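Local coordinates for protein DsbA-like disulfide oxidoreductase (Wolbachia endosymbiont of Drosophila melanogaster, PDB 6EEZ) that acts as a homotrimeric disulfide isomerase, a DsbA-like thiol-disulfide exchange protein of the thioredoxin superfamily, at residues S34-G39 and K63-F68; V38-Y43 and F161-D166. All blocks are in the same frame, centred on the assembly; numbering follows the deposited sequence.

Interaction 1: residues S34-G39 and K63-F68; sequences SVIAVG and KIKYIF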
ATOM      1  N   SER A  34      -3.369 -14.538 -10.682  1.00 41.86           N
ATOM      2  CA  SER A  34      -2.804 -13.705 -11.760  1.00 41.61           C
ATOM      3  C   SER A  34      -3.416 -12.301 -11.781  1.00 40.64           C
ATOM      4  O   SER A  34      -2.919 -11.411 -12.484  1.00 40.75           O
ATOM      5  CB  SER A  34      -3.006 -14.362 -13.128  1.00 43.11           C
ATOM      6  OG  SER A  34      -2.325 -15.610 -13.198  1.00 44.41           O
ATOM      7  N   VAL A  35      -4.505 -12.113 -11.035  1.00 36.99           N
ATOM      8  CA  VAL A  35      -5.135 -10.808 -10.927  1.00 36.11           C
ATOM      9  C   VAL A  35      -4.571 -10.079  -9.717  1.00 35.10           C
ATOM     10  O   VAL A  35      -5.003 -10.297  -8.585  1.00 35.28           O
ATOM     11  CB  VAL A  35      -6.661 -10.922 -10.811  1.00 36.84           C
ATOM     12  CG1 VAL A  35      -7.307  -9.539 -10.819  1.00 36.73           C
ATOM     13  CG2 VAL A  35      -7.206 -11.775 -11.954  1.00 37.99           C
ATOM     14  N   ILE A  36      -3.604  -9.216  -9.979  1.00 31.26           N
ATOM     15  CA  ILE A  36      -2.814  -8.586  -8.947  1.00 30.68           C
ATOM     16  C   ILE A  36      -3.142  -7.098  -8.857  1.00 30.42           C
ATOM     17  O   ILE A  36      -3.032  -6.363  -9.843  1.00 31.04           O
ATOM     18  CB  ILE A  36      -1.317  -8.792  -9.238  1.00 30.58           C
ATOM     19  CG1 ILE A  36      -1.017 -10.294  -9.321  1.00 31.49           C
ATOM     20  CG2 ILE A  36      -0.441  -8.095  -8.220  1.00 29.93           C
ATOM     21  CD1 ILE A  36       0.361 -10.619  -9.789  1.00 32.13           C
ATOM     22  N   ALA A  37      -3.569  -6.666  -7.679  1.00 31.08           N
ATOM     23  CA  ALA A  37      -3.806  -5.257  -7.434  1.00 30.42           C
ATOM     24  C   ALA A  37      -2.601  -4.673  -6.707  1.00 30.01           C
ATOM     25  O   ALA A  37      -1.986  -5.356  -5.889  1.00 30.17           O
ATOM     26  CB  ALA A  37      -5.070  -5.069  -6.630  1.00 30.57           C
ATOM     27  N   VAL A  38      -2.250  -3.426  -7.016  1.00 26.93           N
ATOM     28  CA  VAL A  38      -1.142  -2.749  -6.352  1.00 26.86           C
ATOM     29  C   VAL A  38      -1.576  -1.366  -5.864  1.00 26.60           C
ATOM     30  O   VAL A  38      -1.829  -0.459  -6.667  1.00 26.23           O
ATOM     31  CB  VAL A  38       0.071  -2.619  -7.279  1.00 26.84           C
ATOM     32  CG1 VAL A  38       1.280  -2.178  -6.492  1.00 27.28           C
ATOM     33  CG2 VAL A  38       0.349  -3.952  -8.020  1.00 27.67           C
ATOM     34  N   GLY A  39      -1.668  -1.213  -4.539  1.00 27.10           N
ATOM     35  CA  GLY A  39      -2.248  -0.017  -3.938  1.00 27.32           C
ATOM     36  C   GLY A  39      -1.156   0.907  -3.443  1.00 27.83           C
ATOM     37  O   GLY A  39      -0.184   0.435  -2.857  1.00 28.70           O
ATOM     38  N   LYS A  63     -10.208 -13.064  -4.601  1.00 40.50           N
ATOM     39  CA  LYS A  63      -9.888 -13.284  -6.009  1.00 40.83           C
ATOM     40  C   LYS A  63      -8.512 -12.781  -6.442  1.00 39.88           C
ATOM     41  O   LYS A  63      -8.018 -13.174  -7.497  1.00 40.48           O
ATOM     42  CB  LYS A  63     -10.972 -12.640  -6.874  1.00 41.38           C
ATOM     43  CG  LYS A  63     -12.332 -13.280  -6.663  1.00 43.07           C
ATOM     44  CD  LYS A  63     -13.327 -12.829  -7.693  1.00 44.39           C
ATOM     45  CE  LYS A  63     -14.604 -13.645  -7.578  1.00 47.41           C
ATOM     46  NZ  LYS A  63     -15.719 -13.017  -8.337  1.00 48.91           N
ATOM     47  N   ILE A  64      -7.889 -11.932  -5.634  1.00 34.38           N
ATOM     48  CA  ILE A  64      -6.712 -11.199  -6.071  1.00 33.01           C
ATOM     49  C   ILE A  64      -5.522 -11.361  -5.148  1.00 32.21           C
ATOM     50  O   ILE A  64      -5.641 -11.873  -4.031  1.00 32.55           O
ATOM     51  CB  ILE A  64      -7.011  -9.674  -6.211  1.00 33.57           C
ATOM     52  CG1 ILE A  64      -7.197  -9.024  -4.838  1.00 33.30           C
ATOM     53  CG2 ILE A  64      -8.217  -9.453  -7.100  1.00 34.66           C
ATOM     54  CD1 ILE A  64      -7.524  -7.557  -4.886  1.00 32.56           C
ATOM     55  N   LYS A  65      -4.367 -10.913  -5.638  1.00 34.31           N
ATOM     56  CA  LYS A  65      -3.260 -10.595  -4.773  1.00 33.69           C
ATOM     57  C   LYS A  65      -3.254  -9.081  -4.683  1.00 33.09           C
ATOM     58  O   LYS A  65      -3.364  -8.398  -5.700  1.00 33.12           O
ATOM     59  CB  LYS A  65      -1.921 -11.129  -5.292  1.00 33.56           C
ATOM     60  CG  LYS A  65      -0.767 -10.896  -4.309  1.00 33.94           C
ATOM     61  CD  LYS A  65       0.546 -11.558  -4.740  1.00 35.22           C
ATOM     62  CE  LYS A  65       1.317 -10.708  -5.773  1.00 34.92           C
ATOM     63  NZ  LYS A  65       2.820 -10.924  -5.743  1.00 35.75           N
ATOM     64  N   TYR A  66      -3.140  -8.566  -3.469  1.00 30.81           N
ATOM     65  CA  TYR A  66      -3.080  -7.134  -3.233  1.00 30.41           C
ATOM     66  C   TYR A  66      -1.737  -6.771  -2.616  1.00 30.49           C
ATOM     67  O   TYR A  66      -1.437  -7.141  -1.480  1.00 30.95           O
ATOM     68  CB  TYR A  66      -4.214  -6.693  -2.333  1.00 30.98           C
ATOM     69  CG  TYR A  66      -4.407  -5.177  -2.271  1.00 30.55           C
ATOM     70  CD1 TYR A  66      -3.573  -4.374  -1.491  1.00 30.54           C
ATOM     71  CD2 TYR A  66      -5.428  -4.564  -2.980  1.00 30.56           C
ATOM     72  CE1 TYR A  66      -3.754  -2.971  -1.431  1.00 30.70           C
ATOM     73  CE2 TYR A  66      -5.616  -3.188  -2.928  1.00 30.79           C
ATOM     74  CZ  TYR A  66      -4.782  -2.403  -2.150  1.00 30.70           C
ATOM     75  OH  TYR A  66      -5.001  -1.060  -2.115  1.00 30.62           O
ATOM     76  N   ILE A  67      -0.934  -6.038  -3.375  1.00 29.67           N
ATOM     77  CA  ILE A  67       0.372  -5.577  -2.920  1.00 30.20           C
ATOM     78  C   ILE A  67       0.233  -4.165  -2.349  1.00 30.09           C
ATOM     79  O   ILE A  67      -0.479  -3.344  -2.911  1.00 29.23           O
ATOM     80  CB  ILE A  67       1.387  -5.598  -4.073  1.00 30.59           C
ATOM     81  CG1 ILE A  67       1.513  -7.018  -4.598  1.00 30.90           C
ATOM     82  CG2 ILE A  67       2.748  -5.047  -3.639  1.00 31.71           C
ATOM     83  CD1 ILE A  67       2.344  -7.140  -5.833  1.00 31.37           C
ATOM     84  N   PHE A  68       0.908  -3.901  -1.232  1.00 32.85           N
ATOM     85  CA  PHE A  68       0.837  -2.605  -0.531  1.00 33.08           C
ATOM     86  C   PHE A  68       2.104  -1.810  -0.770  1.00 33.44           C
ATOM     87  O   PHE A  68       3.204  -2.246  -0.396  1.00 34.49           O
ATOM     88  CB  PHE A  68       0.643  -2.791   0.974  1.00 33.99           C
ATOM     89  CG  PHE A  68      -0.611  -3.541   1.338  1.00 33.89           C
ATOM     90  CD1 PHE A  68      -1.838  -2.893   1.396  1.00 33.98           C
ATOM     91  CD2 PHE A  68      -0.558  -4.895   1.617  1.00 33.89           C
ATOM     92  CE1 PHE A  68      -3.006  -3.583   1.735  1.00 34.08           C
ATOM     93  CE2 PHE A  68      -1.729  -5.604   1.962  1.00 33.96           C
ATOM     94  CZ  PHE A  68      -2.950  -4.933   2.008  1.00 33.91           C
TER
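A37 and I67 mark the middle of a parallel strand pair, 36-39 beside 65-68, within the central sheet of a thioredoxin-like fold. Four backbone hydrogen bonds form the ladder. V35 O accepts from K65 N, and K65 O from A37 N. Further on, I67 N gives to A37 O at 2.8 Å, and G39 N to I67 O at 2.9 Å; both of these are nearly straight, at 173°. CA-H...O contacts run between the same rungs, as from Y66 CA to A37 O at 3.4 Å.

The apolar contacts divide between the two faces. On the face of I36, V38, K65 and I67, the CG2 branch of I36 meets I67 CD1 at 3.8 Å. The aliphatic part of K65 lies alongside I36 and points the same way. Its chain bends at chi3 (82°), and CE passes 4.0 Å from I36 CG2.

On the other face, A37 CB touches both I64 and Y66, 3.9 Å from I64 CD1 and 3.7 Å from Y66 CD2. With CG anti to the backbone N (chi1 -168°), the Y66 ring extends along the strand to G39. Its OH lies 3.5 Å from G39 CA. This hydroxyl is buried and has no polar partner in the model. V35 CG1 touches I64 CG2 near the start of the pair.

Helix 52-60 covers I64, Y66 and F68, and helix 175-185 covers V35 and I64. F21 packs on I36 and V38 on the opposite face. Strand 65-70 is flanked by strand 27-29, and strand 36-41 by strand 161-164.

Interaction 2: residues V38-Y43 and F161-D166; sequences VGFLDY and FLIIGD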
ATOM      1  N   VAL A  38      -2.250  -3.426  -7.016  1.00 26.93           N
ATOM      2  CA  VAL A  38      -1.142  -2.749  -6.352  1.00 26.86           C
ATOM      3  C   VAL A  38      -1.576  -1.366  -5.864  1.00 26.60           C
ATOM      4  O   VAL A  38      -1.829  -0.459  -6.667  1.00 26.23           O
ATOM      5  CB  VAL A  38       0.071  -2.619  -7.279  1.00 26.84           C
ATOM      6  CG1 VAL A  38       1.280  -2.178  -6.492  1.00 27.28           C
ATOM      7  CG2 VAL A  38       0.349  -3.952  -8.020  1.00 27.67           C
ATOM      8  N   GLY A  39      -1.668  -1.213  -4.539  1.00 27.10           N
ATOM      9  CA  GLY A  39      -2.248  -0.017  -3.938  1.00 27.32           C
ATOM     10  C   GLY A  39      -1.156   0.907  -3.443  1.00 27.83           C
ATOM     11  O   GLY A  39      -0.184   0.435  -2.857  1.00 28.70           O
ATOM     12  N   PHE A  40      -1.303   2.205  -3.723  1.00 27.96           N
ATOM     13  CA  PHE A  40      -0.336   3.239  -3.304  1.00 29.04           C
ATOM     14  C   PHE A  40      -0.999   4.216  -2.347  1.00 29.67           C
ATOM     15  O   PHE A  40      -1.942   4.895  -2.730  1.00 28.85           O
ATOM     16  CB  PHE A  40       0.223   3.994  -4.514  1.00 28.47           C
ATOM     17  CG  PHE A  40       1.050   3.142  -5.442  1.00 27.99           C
ATOM     18  CD1 PHE A  40       0.440   2.339  -6.387  1.00 27.35           C
ATOM     19  CD2 PHE A  40       2.437   3.156  -5.370  1.00 28.64           C
ATOM     20  CE1 PHE A  40       1.194   1.566  -7.257  1.00 27.26           C
ATOM     21  CE2 PHE A  40       3.195   2.388  -6.213  1.00 28.49           C
ATOM     22  CZ  PHE A  40       2.570   1.586  -7.175  1.00 27.85           C
ATOM     23  N   LEU A  41      -0.490   4.282  -1.113  1.00 33.02           N
ATOM     24  CA  LEU A  41      -1.156   4.983  -0.002  1.00 33.54           C
ATOM     25  C   LEU A  41      -0.186   5.781   0.881  1.00 33.96           C
ATOM     26  O   LEU A  41       0.961   5.402   1.078  1.00 34.56           O
ATOM     27  CB  LEU A  41      -1.922   3.973   0.881  1.00 34.90           C
ATOM     28  CG  LEU A  41      -3.408   3.728   0.541  1.00 34.56           C
ATOM     29  CD1 LEU A  41      -3.699   2.934  -0.803  1.00 33.87           C
ATOM     30  CD2 LEU A  41      -4.102   3.046   1.719  1.00 35.45           C
ATOM     31  N   ASP A  42      -0.681   6.905   1.384  1.00 32.67           N
ATOM     32  CA  ASP A  42      -0.053   7.676   2.451  1.00 33.51           C
ATOM     33  C   ASP A  42      -1.005   7.553   3.632  1.00 34.91           C
ATOM     34  O   ASP A  42      -2.203   7.817   3.495  1.00 35.42           O
ATOM     35  CB  ASP A  42       0.147   9.136   2.051  1.00 33.40           C
ATOM     36  CG  ASP A  42       0.867   9.946   3.102  1.00 34.49           C
ATOM     37  OD1 ASP A  42       0.394  10.014   4.273  1.00 35.94           O
ATOM     38  OD2 ASP A  42       1.921  10.530   2.750  1.00 34.23           O
ATOM     39  N   TYR A  43      -0.491   7.137   4.785  1.00 35.37           N
ATOM     40  CA  TYR A  43      -1.361   6.884   5.927  1.00 37.19           C
ATOM     41  C   TYR A  43      -2.082   8.139   6.470  1.00 38.41           C
ATOM     42  O   TYR A  43      -3.166   8.017   7.057  1.00 39.96           O
ATOM     43  CB  TYR A  43      -0.552   6.222   7.037  1.00 37.97           C
ATOM     44  CG  TYR A  43      -0.243   4.782   6.751  1.00 37.47           C
ATOM     45  CD1 TYR A  43      -1.262   3.871   6.489  1.00 37.90           C
ATOM     46  CD2 TYR A  43       1.061   4.324   6.752  1.00 36.81           C
ATOM     47  CE1 TYR A  43      -0.979   2.559   6.220  1.00 37.27           C
ATOM     48  CE2 TYR A  43       1.350   3.013   6.503  1.00 36.66           C
ATOM     49  CZ  TYR A  43       0.331   2.134   6.228  1.00 36.51           C
ATOM     50  OH  TYR A  43       0.628   0.819   5.952  1.00 36.41           O
ATOM     51  N   PHE A 161      -3.919   5.783  -5.211  1.00 27.52           N
ATOM     52  CA  PHE A 161      -4.280   5.251  -6.509  1.00 27.94           C
ATOM     53  C   PHE A 161      -3.999   3.774  -6.487  1.00 27.03           C
ATOM     54  O   PHE A 161      -3.222   3.297  -5.642  1.00 25.82           O
ATOM     55  CB  PHE A 161      -3.551   5.960  -7.682  1.00 28.32           C
ATOM     56  CG  PHE A 161      -2.064   5.724  -7.748  1.00 27.35           C
ATOM     57  CD1 PHE A 161      -1.549   4.675  -8.484  1.00 26.87           C
ATOM     58  CD2 PHE A 161      -1.176   6.598  -7.149  1.00 27.59           C
ATOM     59  CE1 PHE A 161      -0.181   4.473  -8.585  1.00 26.60           C
ATOM     60  CE2 PHE A 161       0.194   6.399  -7.249  1.00 27.52           C
ATOM     61  CZ  PHE A 161       0.689   5.340  -7.969  1.00 27.14           C
ATOM     62  N   LEU A 162      -4.673   3.066  -7.394  1.00 29.48           N
ATOM     63  CA  LEU A 162      -4.649   1.618  -7.436  1.00 29.06           C
ATOM     64  C   LEU A 162      -4.516   1.082  -8.864  1.00 29.80           C
ATOM     65  O   LEU A 162      -5.265   1.437  -9.782  1.00 31.98           O
ATOM     66  CB  LEU A 162      -5.917   1.071  -6.774  1.00 30.03           C
ATOM     67  CG  LEU A 162      -6.124  -0.443  -6.695  1.00 30.00           C
ATOM     68  CD1 LEU A 162      -5.029  -1.063  -5.855  1.00 28.47           C
ATOM     69  CD2 LEU A 162      -7.488  -0.777  -6.100  1.00 31.34           C
ATOM     70  N   ILE A 163      -3.533   0.217  -9.029  1.00 25.93           N
ATOM     71  CA  ILE A 163      -3.334  -0.511 -10.260  1.00 26.32           C
ATOM     72  C   ILE A 163      -3.942  -1.882 -10.148  1.00 27.09           C
ATOM     73  O   ILE A 163      -3.632  -2.624  -9.229  1.00 25.64           O
ATOM     74  CB  ILE A 163      -1.841  -0.662 -10.582  1.00 25.78           C
ATOM     75  CG1 ILE A 163      -1.202   0.708 -10.739  1.00 25.88           C
ATOM     76  CG2 ILE A 163      -1.642  -1.528 -11.837  1.00 26.55           C
ATOM     77  CD1 ILE A 163       0.315   0.627 -10.920  1.00 26.05           C
ATOM     78  N   ILE A 164      -4.807  -2.220 -11.088  1.00 26.31           N
ATOM     79  CA  ILE A 164      -5.237  -3.607 -11.255  1.00 27.71           C
ATOM     80  C   ILE A 164      -5.043  -4.005 -12.713  1.00 29.31           C
ATOM     81  O   ILE A 164      -5.658  -3.419 -13.594  1.00 30.65           O
ATOM     82  CB  ILE A 164      -6.720  -3.807 -10.886  1.00 29.30           C
ATOM     83  CG1 ILE A 164      -7.029  -3.242  -9.492  1.00 27.90           C
ATOM     84  CG2 ILE A 164      -7.083  -5.260 -10.981  1.00 30.57           C
ATOM     85  CD1 ILE A 164      -8.546  -3.265  -9.134  1.00 29.37           C
ATOM     86  N   GLY A 165      -4.227  -5.027 -12.950  1.00 31.46           N
ATOM     87  CA  GLY A 165      -3.995  -5.514 -14.291  1.00 33.14           C
ATOM     88  C   GLY A 165      -3.326  -4.427 -15.135  1.00 32.42           C
ATOM     89  O   GLY A 165      -2.223  -3.995 -14.805  1.00 30.63           O
ATOM     90  N   ASP A 166      -4.010  -3.963 -16.182  1.00 39.29           N
ATOM     91  CA  ASP A 166      -3.476  -2.925 -17.063  1.00 39.66           C
ATOM     92  C   ASP A 166      -4.179  -1.592 -16.852  1.00 39.64           C
ATOM     93  O   ASP A 166      -4.058  -0.682 -17.686  1.00 40.41           O
ATOM     94  CB  ASP A 166      -3.596  -3.352 -18.534  1.00 42.02           C
ATOM     95  CG  ASP A 166      -5.022  -3.663 -18.944  1.00 44.60           C
ATOM     96  OD1 ASP A 166      -5.913  -3.683 -18.061  1.00 45.06           O
ATOM     97  OD2 ASP A 166      -5.252  -3.913 -20.155  1.00 46.41           O
TER
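Strands 38-41 and 161-164 run antiparallel, at 170°, with V38 opposite I163 and F40 opposite F161 in hydrogen-bonded pairs and G39 opposite L162 in a non-hydrogen-bonded pair. This pairing belongs to the central sheet of the thioredoxin fold, where a later antiparallel strand lies beside the strand that leads to the CxxC helix. V38 and I163 exchange two backbone bonds: V38 N to I163 O at 2.7 Å, and I163 N to V38 O at 3.0 Å. F40 N gives to F161 O at 2.9 Å, while the return bond, from F161 N to F40 O, is longer at 3.3 Å.

The main side-chain contact is an offset stack of F40 and F161. The ring centroids are 4.3 Å apart and the planes are 14° from parallel. F161 CZ lies over one face of the F40 ring, toward its rim. In the other direction, F40 CB makes a CH-pi contact over the face of F161, 3.8 Å from the ring centroid. The chi1 of F161 (68°) sets CG between its backbone N and carbonyl carbon, which carries the ring across to F40. I163 CD1 also meets F40, at CE1. Helix 137-154 covers this face: L150 and V151 touch F40, and L154 touches F161 and I163.

F40 lies near C45 and C48, which form the disulfide, without touching them. On the face opposite F40 and F161, the CD1 branch of L162 rests against the strand backbone, 3.5 Å from G39 CA and 3.4 Å from V38 O.

Interactions 1 and 2 occupy opposite edges of strand 36-41 and share V38 and G39. Their centres are about 9 Å apart. Along the chain, strand 36-41 comes first and leads toward the disulfide C45-C48. Strand 65-70 follows after two helices, and strand 161-164 comes much later, after a largely helical region. In the sheet the order is 65-70, 36-41, 161-164, so strand 36-41 has a parallel neighbour on one edge and an antiparallel one on the other. The two contacts also touch directly: L162 CD1 packs against Y66 CE2 at 3.7 Å. Together they join early and late parts of the thioredoxin fold in the sheet whose strand 36-41 leads to the disulfide.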